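Abbfa_003403 (Acinetobacter baumannii, PDB 4ZXH) is a four-domain nonribosomal peptide synthetase that probably activates, condenses and releases a peptide-type product through condensation, adenylation, carrier and thioesterase domains. Local coordinates at residues A[45-51]-A[137-141]; A[71-75]-A[85-90]; A[478-483]-A[644-650]. One frame throughout, in Å; residues are numbered along the deposited sequence.

Contact 1: A[45-51]-A[137-141]; sequences FDVKVNQ and NHYVI. With PX4 (1,2-dimyristoyl-sn-glycero-3-phosphocholine), chain C.
Phe45 and Ile141 form an antiparallel hydrogen-bonded pair. Phe45 N gives to Ile141 O at 2.9 Å, and Ile141 N gives to Phe45 O. Asp46 follows on the other face of the sheet. Its CG stands anti to the backbone N (chi1 -168°), which carries the carboxylate to the edge of the His138 ring. The two planes are nearly coplanar, 17° apart. His138 NE2 makes weak hydrogen bonds to Asp46 OD1 at 2.8 Å and to Asp46 OD2 at 3.2 Å. Val47 is joined to Tyr139 by two backbone bonds, and Val47 CG2 meets Ile141 CG1 at 3.6 Å. Lys48 runs alongside His138. Lys48 CE lies over the His138 ring, 4.1 Å from its centroid, while NZ makes a salt bridge to Asp46 OD1. The imidazole is thus bounded at an edge by acid and on a face by lysine. Val49 N closes the ladder on Asn137 O at 2.9 Å. Strand 387-391 flanks strand 40-49 on its other side. On the face with Val47, Tyr139 and Ile141, the lipid ester oxygen O8 lies over the Tyr139 ring. This is a sheet of the condensation domain, of the chloramphenicol acetyltransferase-like fold, where it lines the phospholipid pocket.

Contact 2: A[71-75]-A[85-90]; sequences LRVSM and LIWDRV
Arg72 reaches across to the backbone of Trp87 and Asp88, and its side chain can be followed outward. Arg72 CB lies 3.3 Å from Trp87 O and also touches Val90 CG2, at 3.8 Å. CG continues past the same carbonyl, with Val90 CG2 still close by. Arg72 CD lies beside two carbonyl oxygens, 3.5 Å from Trp87 O and at a similar distance from Asp88 O. The chain then bends at chi3 (-52°), which brings Arg72 NE back to Trp87 O at 3.1 Å. The carbonyl oxygen lies in the guanidinium plane, and the N-H...O angle is 145°. At the tip, NH1 turns to another part of the fold and bonds Met65 O near the end of helix 56-67, with a weaker bond to His66 O. The carbonyls around this end would probably favour the positive charge. NH2 comes only loosely near Ile86 CG2. The guanidinium is therefore fixed at both NE and NH1.

The backbones join beside it. Trp87 N gives to Arg72 O at 2.9 Å. Ser74 and Leu85 exchange two bonds as a hydrogen-bonded pair. Val73 and Ile86 make the non-hydrogen-bonded pair, and Val73 CG2 meets Ile86 CG1. On the face with Ser74, the indole turns its edge to the neighbouring strand. Trp87 NE1 gives a nearly straight bond to Ser74 OG at 3.1 Å, with an N-H...O angle of 172°. The hydroxyl lies in the ring plane, so the bond sets the edge of the indole against Ser74. Pro124 also packs on both residues. Strand 13-18 continues the sheet beyond Ile86. The pairing belongs to an antiparallel beta hairpin, strands 73-78 and 81-87, in the condensation domain.

Contact 3: A[478-483]-A[644-650]; sequences YAQHDL and IINFLLS
Tyr478 and His481 each turn one ring face to Leu649, which packs against both. Leu649 CB lies over the Tyr478 ring, 3.9 Å from its centroid and offset toward the rim. Leu649 CD1 lies over the His481 ring at 4.0 Å from that centroid, again off centre. Both are CH-pi contacts. With Leu649 CG anti to its own carbonyl carbon (chi1 -71°) and the chain extended beyond it, CD1 reaches both rings, touching Tyr478 CD1 and His481 CG. Asn646 O and Ser650 N approach the Tyr478 ring obliquely. The setting is the adenylation domain, of the ANL superfamily. Helix 641-655 packs here against the chain that leads into helix 483-494.

Residues 478-483 run along one side of the helix. Residues 478-480 form a short 3-10 turn, with His481 N bonded to Tyr478 O. Ala479 sits against Asn646, their CB atoms 4.2 Å apart. Tyr478 CB is 3.6 Å from Asn646 OD1, but the amide has its polar partners elsewhere: OD1 takes a bond from Asn791 ND2, and ND2 bonds Ala790 O. Ser650 OG likewise bonds Ala790 N. Tyr478 OH is hydrogen-bonded to Asp653 OD2, a turn beyond Leu649 on the same helix. His481 ND1 bonds Asp477 O, which helps fix the rotation of the imidazole.

Toward Leu483 the contact is made by aliphatic side chains. Ile645 CG1 meets His481 CB at 3.8 Å, and Ile645 CG2 lies near Tyr478 O. Asp482 caps the next helix through OD1 to Ala485 N. Leu483 then turns inward. Leu483 and Ile645 lie alongside each other, pointing opposite ways. The two methyls of Leu483 approach Leu648 CD1, and CD2 also reaches Ile644 CG2. The nearest approach there is Leu483 CB to Ile645 CD1, at 3.7 Å.

In the fold
Contacts 1 and 2 lie in the condensation domain. Contact 2 is nested along the chain within the loop that contact 1 closes. Their centres are 29 Å apart, and their nearest atoms about 14 Å apart. They belong to different sheets: contact 1 joins strands 40-49 and 138-146 of a mixed sheet, and contact 2 joins the hairpin 73-78 and 81-87 of a small antiparallel one. Contact 3 comes later, where helix 641-655 of the adenylation domain meets the chain entering helix 483-494. Its centre is 72 Å from that of contact 1 and 80 Å from that of contact 2. The three sample two domains of one chain, with contacts 2 and 3 on opposite sides of its centre.

Contact 1: A[45-51]-A[137-141]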
loop_
_atom_site.group_PDB
_atom_site.type_symbol
_atom_site.label_atom_id
_atom_site.label_comp_id
_atom_site.label_asym_id
_atom_site.label_seq_id
_atom_site.Cartn_x
_atom_site.Cartn_y
_atom_site.Cartn_z
ATOM N N PHE A 45 -27.282 8.282 -27.163
ATOM C CA PHE A 45 -27.662 8.548 -28.540
ATOM C C PHE A 45 -28.003 9.994 -28.778
ATOM O O PHE A 45 -28.523 10.686 -27.908
ATOM C CB PHE A 45 -28.853 7.679 -28.963
ATOM C CG PHE A 45 -28.580 6.199 -28.927
ATOM C CD1 PHE A 45 -27.766 5.604 -29.881
ATOM C CD2 PHE A 45 -29.145 5.401 -27.949
ATOM C CE1 PHE A 45 -27.509 4.238 -29.862
ATOM C CE2 PHE A 45 -28.899 4.030 -27.923
ATOM C CZ PHE A 45 -28.082 3.449 -28.889
ATOM N N ASP A 46 -27.666 10.447 -29.976
ATOM C CA ASP A 46 -28.192 11.681 -30.503
ATOM C C ASP A 46 -29.591 11.318 -30.987
ATOM O O ASP A 46 -29.742 10.336 -31.708
ATOM C CB ASP A 46 -27.292 12.203 -31.625
ATOM C CG ASP A 46 -27.621 13.615 -32.031
ATOM O OD1 ASP A 46 -28.820 13.930 -32.157
ATOM O OD2 ASP A 46 -26.676 14.421 -32.183
ATOM N N VAL A 47 -30.618 12.049 -30.554
ATOM C CA VAL A 47 -31.978 11.722 -30.978
ATOM C C VAL A 47 -32.679 12.922 -31.596
ATOM O O VAL A 47 -32.926 13.905 -30.912
ATOM C CB VAL A 47 -32.842 11.200 -29.817
ATOM C CG1 VAL A 47 -34.223 10.794 -30.340
ATOM C CG2 VAL A 47 -32.176 10.018 -29.149
ATOM N N LYS A 48 -32.986 12.836 -32.891
ATOM C CA LYS A 48 -33.741 13.882 -33.582
ATOM C C LYS A 48 -35.148 13.364 -33.838
ATOM O O LYS A 48 -35.318 12.239 -34.313
ATOM C CB LYS A 48 -33.061 14.284 -34.894
ATOM C CG LYS A 48 -31.799 15.098 -34.721
ATOM C CD LYS A 48 -31.132 15.406 -36.048
ATOM C CE LYS A 48 -29.803 16.140 -35.878
ATOM N NZ LYS A 48 -28.830 15.399 -35.012
ATOM N N VAL A 49 -36.156 14.168 -33.513
ATOM C CA VAL A 49 -37.530 13.680 -33.544
ATOM C C VAL A 49 -38.399 14.450 -34.519
ATOM O O VAL A 49 -38.048 15.546 -34.965
ATOM C CB VAL A 49 -38.193 13.723 -32.135
ATOM C CG1 VAL A 49 -37.394 12.886 -31.121
ATOM C CG2 VAL A 49 -38.335 15.143 -31.638
ATOM N N ASN A 50 -39.519 13.828 -34.872
ATOM C CA ASN A 50 -40.602 14.458 -35.621
ATOM C C ASN A 50 -41.791 14.627 -34.668
ATOM O O ASN A 50 -41.825 13.983 -33.615
ATOM C CB ASN A 50 -40.987 13.612 -36.839
ATOM C CG ASN A 50 -39.892 13.561 -37.900
ATOM O OD1 ASN A 50 -39.162 14.534 -38.098
ATOM N ND2 ASN A 50 -39.801 12.432 -38.614
ATOM N N GLN A 51 -42.765 15.466 -35.013
ATOM C CA GLN A 51 -43.871 15.720 -34.086
ATOM C C GLN A 51 -44.783 14.503 -33.880
ATOM O O GLN A 51 -45.533 14.446 -32.895
ATOM C CB GLN A 51 -44.709 16.915 -34.552
ATOM C CG GLN A 51 -45.212 17.804 -33.392
ATOM C CD GLN A 51 -44.076 18.431 -32.560
ATOM O OE1 GLN A 51 -44.065 18.350 -31.326
ATOM N NE2 GLN A 51 -43.130 19.069 -33.243
ATOM N N ASN A 137 -36.447 19.905 -31.149
ATOM C CA ASN A 137 -36.668 18.509 -31.491
ATOM C C ASN A 137 -35.376 17.708 -31.549
ATOM O O ASN A 137 -35.319 16.634 -32.139
ATOM C CB ASN A 137 -37.422 18.408 -32.811
ATOM C CG ASN A 137 -38.852 18.880 -32.690
ATOM O OD1 ASN A 137 -39.452 18.811 -31.613
ATOM N ND2 ASN A 137 -39.407 19.377 -33.791
ATOM N N HIS A 138 -34.348 18.223 -30.891
ATOM C CA HIS A 138 -33.029 17.606 -30.929
ATOM C C HIS A 138 -32.509 17.316 -29.508
ATOM O O HIS A 138 -32.365 18.233 -28.698
ATOM C CB HIS A 138 -32.082 18.520 -31.691
ATOM C CG HIS A 138 -30.713 17.964 -31.858
ATOM N ND1 HIS A 138 -29.674 18.704 -32.372
ATOM C CD2 HIS A 138 -30.211 16.740 -31.580
ATOM C CE1 HIS A 138 -28.580 17.958 -32.400
ATOM N NE2 HIS A 138 -28.879 16.767 -31.922
ATOM N N TYR A 139 -32.236 16.045 -29.215
ATOM C CA TYR A 139 -31.944 15.609 -27.851
ATOM C C TYR A 139 -30.719 14.711 -27.788
ATOM O O TYR A 139 -30.362 14.072 -28.776
ATOM C CB TYR A 139 -33.140 14.860 -27.246
ATOM C CG TYR A 139 -34.409 15.670 -27.191
ATOM C CD1 TYR A 139 -34.645 16.542 -26.148
ATOM C CD2 TYR A 139 -35.374 15.570 -28.191
ATOM C CE1 TYR A 139 -35.797 17.297 -26.092
ATOM C CE2 TYR A 139 -36.540 16.328 -28.150
ATOM C CZ TYR A 139 -36.748 17.190 -27.093
ATOM O OH TYR A 139 -37.893 17.960 -27.012
ATOM N N VAL A 140 -30.070 14.674 -26.625
ATOM C CA VAL A 140 -29.142 13.595 -26.304
ATOM C C VAL A 140 -29.747 12.783 -25.160
ATOM O O VAL A 140 -30.262 13.337 -24.187
ATOM C CB VAL A 140 -27.751 14.117 -25.920
ATOM C CG1 VAL A 140 -26.849 12.978 -25.481
ATOM C CG2 VAL A 140 -27.139 14.872 -27.094
ATOM N N ILE A 141 -29.717 11.467 -25.295
ATOM C CA ILE A 141 -30.367 10.582 -24.345
ATOM C C ILE A 141 -29.353 9.557 -23.915
ATOM O O ILE A 141 -28.816 8.845 -24.760
ATOM C CB ILE A 141 -31.581 9.865 -24.956
ATOM C CG1 ILE A 141 -32.492 10.859 -25.649
ATOM C CG2 ILE A 141 -32.380 9.154 -23.886
ATOM C CD1 ILE A 141 -33.174 11.824 -24.701
HETATM O O1 PX4 C . -41.426 17.273 -22.309
HETATM O O2 PX4 C . -40.229 18.487 -24.282
HETATM P P1 PX4 C . -41.076 17.342 -23.780
HETATM O O3 PX4 C . -42.410 17.250 -24.687
HETATM C C1 PX4 C . -43.693 17.738 -24.289
HETATM C C2 PX4 C . -44.620 17.708 -25.508
HETATM N N1 PX4 C . -46.036 17.972 -25.174
HETATM C C3 PX4 C . -46.146 19.002 -24.125
HETATM C C4 PX4 C . -46.737 18.439 -26.383
HETATM C C5 PX4 C . -46.682 16.732 -24.719
HETATM O O4 PX4 C . -40.371 15.953 -24.218
HETATM C C6 PX4 C . -39.098 15.866 -24.866
HETATM C C7 PX4 C . -38.452 14.541 -24.473
HETATM C C8 PX4 C . -38.948 14.261 -23.057
HETATM O O5 PX4 C . -38.411 13.036 -22.568
HETATM C C9 PX4 C . -39.173 12.175 -21.671
HETATM O O6 PX4 C . -40.350 12.404 -21.452
HETATM C C10 PX4 C . -38.499 10.991 -21.027
HETATM C C11 PX4 C . -38.902 9.693 -21.711
HETATM C C12 PX4 C . -37.658 8.979 -22.216
HETATM C C13 PX4 C . -37.836 7.476 -22.053
HETATM C C14 PX4 C . -37.647 6.771 -23.387
HETATM C C15 PX4 C . -38.220 5.370 -23.278
HETATM C C16 PX4 C . -37.147 4.347 -23.592
HETATM C C17 PX4 C . -37.624 2.952 -23.236
HETATM C C18 PX4 C . -37.261 2.620 -21.789
HETATM C C19 PX4 C . -36.087 1.660 -21.701
HETATM C C20 PX4 C . -35.428 1.765 -20.330
HETATM C C21 PX4 C . -34.316 0.727 -20.179
HETATM C C22 PX4 C . -33.216 1.177 -19.231
HETATM O O7 PX4 C . -38.851 13.483 -25.360
HETATM C C23 PX4 C . -37.725 12.664 -25.828
HETATM O O8 PX4 C . -36.630 13.192 -25.863
HETATM C C24 PX4 C . -37.916 11.199 -26.234
HETATM C C25 PX4 C . -36.658 10.471 -26.736
HETATM C C26 PX4 C . -36.882 8.962 -26.947
HETATM C C27 PX4 C . -35.603 8.201 -27.350
HETATM C C28 PX4 C . -35.814 6.707 -27.617
HETATM C C29 PX4 C . -34.530 5.958 -28.015
HETATM C C30 PX4 C . -34.765 4.475 -28.339
HETATM C C31 PX4 C . -33.592 3.513 -28.028
HETATM C C32 PX4 C . -33.529 3.185 -26.528
HETATM C C33 PX4 C . -32.776 1.906 -26.132
HETATM C C34 PX4 C . -32.357 1.933 -24.659
HETATM C C35 PX4 C . -32.279 0.576 -23.953
HETATM C C36 PX4 C . -30.884 0.290 -23.419
#

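Contact 2: A[71-75]-A[85-90]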
loop_
_atom_site.group_PDB
_atom_site.type_symbol
_atom_site.label_atom_id
_atom_site.label_comp_id
_atom_site.label_asym_id
_atom_site.label_seq_id
_atom_site.Cartn_x
_atom_site.Cartn_y
_atom_site.Cartn_z
ATOM N N LEU A 71 -36.161 -4.976 -14.460
ATOM C CA LEU A 71 -36.095 -3.529 -14.367
ATOM C C LEU A 71 -36.709 -2.959 -13.086
ATOM O O LEU A 71 -36.582 -1.767 -12.825
ATOM C CB LEU A 71 -36.775 -2.909 -15.589
ATOM C CG LEU A 71 -36.012 -3.051 -16.913
ATOM C CD1 LEU A 71 -36.738 -2.381 -18.050
ATOM C CD2 LEU A 71 -34.613 -2.462 -16.787
ATOM N N ARG A 72 -37.368 -3.801 -12.294
ATOM C CA ARG A 72 -37.988 -3.375 -11.041
ATOM C C ARG A 72 -37.279 -4.000 -9.820
ATOM O O ARG A 72 -37.869 -4.176 -8.754
ATOM C CB ARG A 72 -39.489 -3.726 -11.048
ATOM C CG ARG A 72 -40.268 -3.144 -12.254
ATOM C CD ARG A 72 -41.798 -3.381 -12.245
ATOM N NE ARG A 72 -42.201 -4.782 -12.061
ATOM C CZ ARG A 72 -42.452 -5.636 -13.048
ATOM N NH1 ARG A 72 -42.353 -5.250 -14.311
ATOM N NH2 ARG A 72 -42.815 -6.881 -12.774
ATOM N N VAL A 73 -35.998 -4.317 -9.980
ATOM C CA VAL A 73 -35.214 -4.987 -8.939
ATOM C C VAL A 73 -34.406 -4.023 -8.049
ATOM O O VAL A 73 -33.928 -2.994 -8.513
ATOM C CB VAL A 73 -34.261 -6.016 -9.601
ATOM C CG1 VAL A 73 -33.068 -6.351 -8.723
ATOM C CG2 VAL A 73 -35.023 -7.269 -9.978
ATOM N N SER A 74 -34.292 -4.355 -6.764
ATOM C CA SER A 74 -33.312 -3.743 -5.863
ATOM C C SER A 74 -32.537 -4.877 -5.180
ATOM O O SER A 74 -32.983 -6.027 -5.213
ATOM C CB SER A 74 -33.984 -2.816 -4.835
ATOM O OG SER A 74 -34.530 -3.505 -3.718
ATOM N N MET A 75 -31.378 -4.574 -4.591
ATOM C CA MET A 75 -30.511 -5.619 -4.029
ATOM C C MET A 75 -30.068 -5.291 -2.610
ATOM O O MET A 75 -28.920 -4.938 -2.370
ATOM C CB MET A 75 -29.276 -5.846 -4.922
ATOM C CG MET A 75 -29.601 -6.305 -6.347
ATOM S SD MET A 75 -28.172 -6.406 -7.454
ATOM C CE MET A 75 -28.976 -6.494 -9.032
ATOM N N LEU A 85 -34.939 -8.158 -4.828
ATOM C CA LEU A 85 -36.379 -7.995 -4.695
ATOM C C LEU A 85 -36.984 -7.516 -6.023
ATOM O O LEU A 85 -36.479 -6.570 -6.638
ATOM C CB LEU A 85 -36.704 -7.005 -3.582
ATOM C CG LEU A 85 -36.077 -7.159 -2.195
ATOM C CD1 LEU A 85 -36.677 -6.135 -1.243
ATOM C CD2 LEU A 85 -36.236 -8.577 -1.641
ATOM N N ILE A 86 -38.051 -8.174 -6.472
ATOM C CA ILE A 86 -38.845 -7.647 -7.580
ATOM C C ILE A 86 -40.008 -6.813 -7.044
ATOM O O ILE A 86 -40.954 -7.346 -6.480
ATOM C CB ILE A 86 -39.398 -8.763 -8.486
ATOM C CG1 ILE A 86 -38.266 -9.484 -9.228
ATOM C CG2 ILE A 86 -40.342 -8.168 -9.506
ATOM C CD1 ILE A 86 -38.691 -10.788 -9.868
ATOM N N TRP A 87 -39.916 -5.496 -7.203
ATOM C CA TRP A 87 -40.985 -4.587 -6.804
ATOM C C TRP A 87 -42.111 -4.596 -7.829
ATOM O O TRP A 87 -41.853 -4.717 -9.017
ATOM C CB TRP A 87 -40.440 -3.170 -6.648
ATOM C CG TRP A 87 -39.439 -3.046 -5.566
ATOM C CD1 TRP A 87 -38.094 -3.241 -5.665
ATOM C CD2 TRP A 87 -39.697 -2.708 -4.201
ATOM N NE1 TRP A 87 -37.495 -3.039 -4.441
ATOM C CE2 TRP A 87 -38.462 -2.715 -3.527
ATOM C CE3 TRP A 87 -40.854 -2.395 -3.483
ATOM C CZ2 TRP A 87 -38.349 -2.417 -2.174
ATOM C CZ3 TRP A 87 -40.740 -2.108 -2.137
ATOM C CH2 TRP A 87 -39.496 -2.120 -1.496
ATOM N N ASP A 88 -43.355 -4.457 -7.387
ATOM C CA ASP A 88 -44.474 -4.435 -8.329
ATOM C C ASP A 88 -44.377 -3.225 -9.257
ATOM O O ASP A 88 -44.876 -3.249 -10.384
ATOM C CB ASP A 88 -45.818 -4.425 -7.590
ATOM C CG ASP A 88 -46.040 -3.157 -6.779
ATOM O OD1 ASP A 88 -45.051 -2.465 -6.437
ATOM O OD2 ASP A 88 -47.214 -2.860 -6.465
ATOM N N ARG A 89 -43.732 -2.167 -8.775
ATOM C CA ARG A 89 -43.553 -0.959 -9.571
ATOM C C ARG A 89 -42.451 -0.072 -9.010
ATOM O O ARG A 89 -42.192 -0.064 -7.817
ATOM C CB ARG A 89 -44.858 -0.179 -9.653
ATOM C CG ARG A 89 -45.241 0.462 -8.355
ATOM C CD ARG A 89 -46.557 1.186 -8.485
ATOM N NE ARG A 89 -47.688 0.307 -8.803
ATOM C CZ ARG A 89 -48.487 -0.261 -7.896
ATOM N NH1 ARG A 89 -48.266 -0.070 -6.594
ATOM N NH2 ARG A 89 -49.503 -1.037 -8.286
ATOM N N VAL A 90 -41.798 0.667 -9.896
ATOM C CA VAL A 90 -40.711 1.561 -9.528
ATOM C C VAL A 90 -40.950 2.934 -10.158
ATOM O O VAL A 90 -41.376 3.023 -11.312
ATOM C CB VAL A 90 -39.358 1.011 -10.000
ATOM C CG1 VAL A 90 -38.251 1.964 -9.628
ATOM C CG2 VAL A 90 -39.096 -0.326 -9.374
#

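Contact 3: A[478-483]-A[644-650]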
loop_
_atom_site.group_PDB
_atom_site.type_symbol
_atom_site.label_atom_id
_atom_site.label_comp_id
_atom_site.label_asym_id
_atom_site.label_seq_id
_atom_site.Cartn_x
_atom_site.Cartn_y
_atom_site.Cartn_z
ATOM N N TYR A 478 34.867 22.580 -23.890
ATOM C CA TYR A 478 35.255 22.774 -22.497
ATOM C C TYR A 478 36.427 21.894 -22.073
ATOM O O TYR A 478 37.288 22.318 -21.307
ATOM C CB TYR A 478 34.079 22.499 -21.559
ATOM C CG TYR A 478 32.966 23.525 -21.557
ATOM C CD1 TYR A 478 33.086 24.735 -22.236
ATOM C CD2 TYR A 478 31.789 23.283 -20.849
ATOM C CE1 TYR A 478 32.044 25.676 -22.216
ATOM C CE2 TYR A 478 30.749 24.214 -20.817
ATOM C CZ TYR A 478 30.880 25.406 -21.501
ATOM O OH TYR A 478 29.843 26.316 -21.463
ATOM N N ALA A 479 36.467 20.661 -22.562
ATOM C CA ALA A 479 37.516 19.735 -22.148
ATOM C C ALA A 479 38.898 20.124 -22.683
ATOM O O ALA A 479 39.894 19.491 -22.344
ATOM C CB ALA A 479 37.166 18.326 -22.583
ATOM N N GLN A 480 38.964 21.164 -23.508
ATOM C CA GLN A 480 40.237 21.586 -24.092
ATOM C C GLN A 480 40.768 22.840 -23.414
ATOM O O GLN A 480 41.869 23.309 -23.719
ATOM C CB GLN A 480 40.090 21.828 -25.589
ATOM C CG GLN A 480 39.584 20.637 -26.349
ATOM C CD GLN A 480 39.632 20.867 -27.835
ATOM O OE1 GLN A 480 39.452 21.992 -28.308
ATOM N NE2 GLN A 480 39.902 19.808 -28.587
ATOM N N HIS A 481 39.975 23.374 -22.489
ATOM C CA HIS A 481 40.373 24.536 -21.704
ATOM C C HIS A 481 41.455 24.237 -20.676
ATOM O O HIS A 481 41.766 23.078 -20.382
ATOM C CB HIS A 481 39.164 25.125 -20.995
ATOM C CG HIS A 481 38.344 26.030 -21.853
ATOM N ND1 HIS A 481 37.752 25.609 -23.024
ATOM C CD2 HIS A 481 37.980 27.323 -21.690
ATOM C CE1 HIS A 481 37.077 26.611 -23.560
ATOM N NE2 HIS A 481 37.200 27.662 -22.770
ATOM N N ASP A 482 41.986 25.317 -20.112
ATOM C CA ASP A 482 43.145 25.290 -19.233
ATOM C C ASP A 482 42.777 25.799 -17.843
ATOM O O ASP A 482 42.756 27.002 -17.596
ATOM C CB ASP A 482 44.265 26.135 -19.835
ATOM C CG ASP A 482 45.534 26.086 -19.035
ATOM O OD1 ASP A 482 45.475 25.647 -17.865
ATOM O OD2 ASP A 482 46.600 26.488 -19.581
ATOM N N LEU A 483 42.521 24.869 -16.932
ATOM C CA LEU A 483 42.136 25.219 -15.577
ATOM C C LEU A 483 43.179 26.084 -14.878
ATOM O O LEU A 483 42.827 27.056 -14.215
ATOM C CB LEU A 483 41.874 23.955 -14.768
ATOM C CG LEU A 483 41.552 24.151 -13.291
ATOM C CD1 LEU A 483 40.384 25.100 -13.125
ATOM C CD2 LEU A 483 41.217 22.811 -12.673
ATOM N N ILE A 644 37.846 17.157 -15.565
ATOM C CA ILE A 644 37.647 18.104 -14.481
ATOM C C ILE A 644 37.215 19.460 -15.008
ATOM O O ILE A 644 36.229 20.017 -14.542
ATOM C CB ILE A 644 38.931 18.275 -13.633
ATOM C CG1 ILE A 644 39.258 16.977 -12.918
ATOM C CG2 ILE A 644 38.783 19.410 -12.597
ATOM C CD1 ILE A 644 40.414 17.098 -12.010
ATOM N N ILE A 645 37.944 19.986 -15.984
ATOM C CA ILE A 645 37.679 21.330 -16.453
ATOM C C ILE A 645 36.332 21.349 -17.215
ATOM O O ILE A 645 35.558 22.298 -17.098
ATOM C CB ILE A 645 38.874 21.873 -17.312
ATOM C CG1 ILE A 645 38.621 23.319 -17.743
ATOM C CG2 ILE A 645 39.221 20.958 -18.500
ATOM C CD1 ILE A 645 38.664 24.283 -16.575
ATOM N N ASN A 646 36.035 20.282 -17.954
ATOM C CA ASN A 646 34.714 20.120 -18.545
ATOM C C ASN A 646 33.612 20.203 -17.497
ATOM O O ASN A 646 32.607 20.882 -17.688
ATOM C CB ASN A 646 34.604 18.784 -19.272
ATOM C CG ASN A 646 33.238 18.578 -19.893
ATOM O OD1 ASN A 646 32.893 19.193 -20.901
ATOM N ND2 ASN A 646 32.435 17.739 -19.261
ATOM N N PHE A 647 33.806 19.494 -16.393
ATOM C CA PHE A 647 32.854 19.508 -15.299
ATOM C C PHE A 647 32.676 20.902 -14.703
ATOM O O PHE A 647 31.563 21.401 -14.604
ATOM C CB PHE A 647 33.295 18.531 -14.213
ATOM C CG PHE A 647 32.621 18.751 -12.886
ATOM C CD1 PHE A 647 31.287 18.419 -12.707
ATOM C CD2 PHE A 647 33.328 19.277 -11.813
ATOM C CE1 PHE A 647 30.675 18.609 -11.491
ATOM C CE2 PHE A 647 32.716 19.476 -10.595
ATOM C CZ PHE A 647 31.390 19.150 -10.438
ATOM N N LEU A 648 33.785 21.512 -14.309
ATOM C CA LEU A 648 33.777 22.807 -13.645
ATOM C C LEU A 648 33.107 23.877 -14.484
ATOM O O LEU A 648 32.265 24.622 -13.975
ATOM C CB LEU A 648 35.209 23.231 -13.296
ATOM C CG LEU A 648 35.750 22.425 -12.113
ATOM C CD1 LEU A 648 37.233 22.644 -11.903
ATOM C CD2 LEU A 648 34.961 22.790 -10.871
ATOM N N LEU A 649 33.467 23.948 -15.763
ATOM C CA LEU A 649 32.864 24.936 -16.662
ATOM C C LEU A 649 31.369 24.693 -16.840
ATOM O O LEU A 649 30.576 25.633 -16.881
ATOM C CB LEU A 649 33.555 24.927 -18.025
ATOM C CG LEU A 649 34.976 25.491 -18.081
ATOM C CD1 LEU A 649 35.480 25.467 -19.504
ATOM C CD2 LEU A 649 35.005 26.903 -17.517
ATOM N N SER A 650 30.994 23.424 -16.945
ATOM C CA SER A 650 29.599 23.035 -17.100
ATOM C C SER A 650 28.815 23.479 -15.874
ATOM O O SER A 650 27.694 23.980 -15.969
ATOM C CB SER A 650 29.482 21.522 -17.284
ATOM O OG SER A 650 28.313 21.155 -17.994
#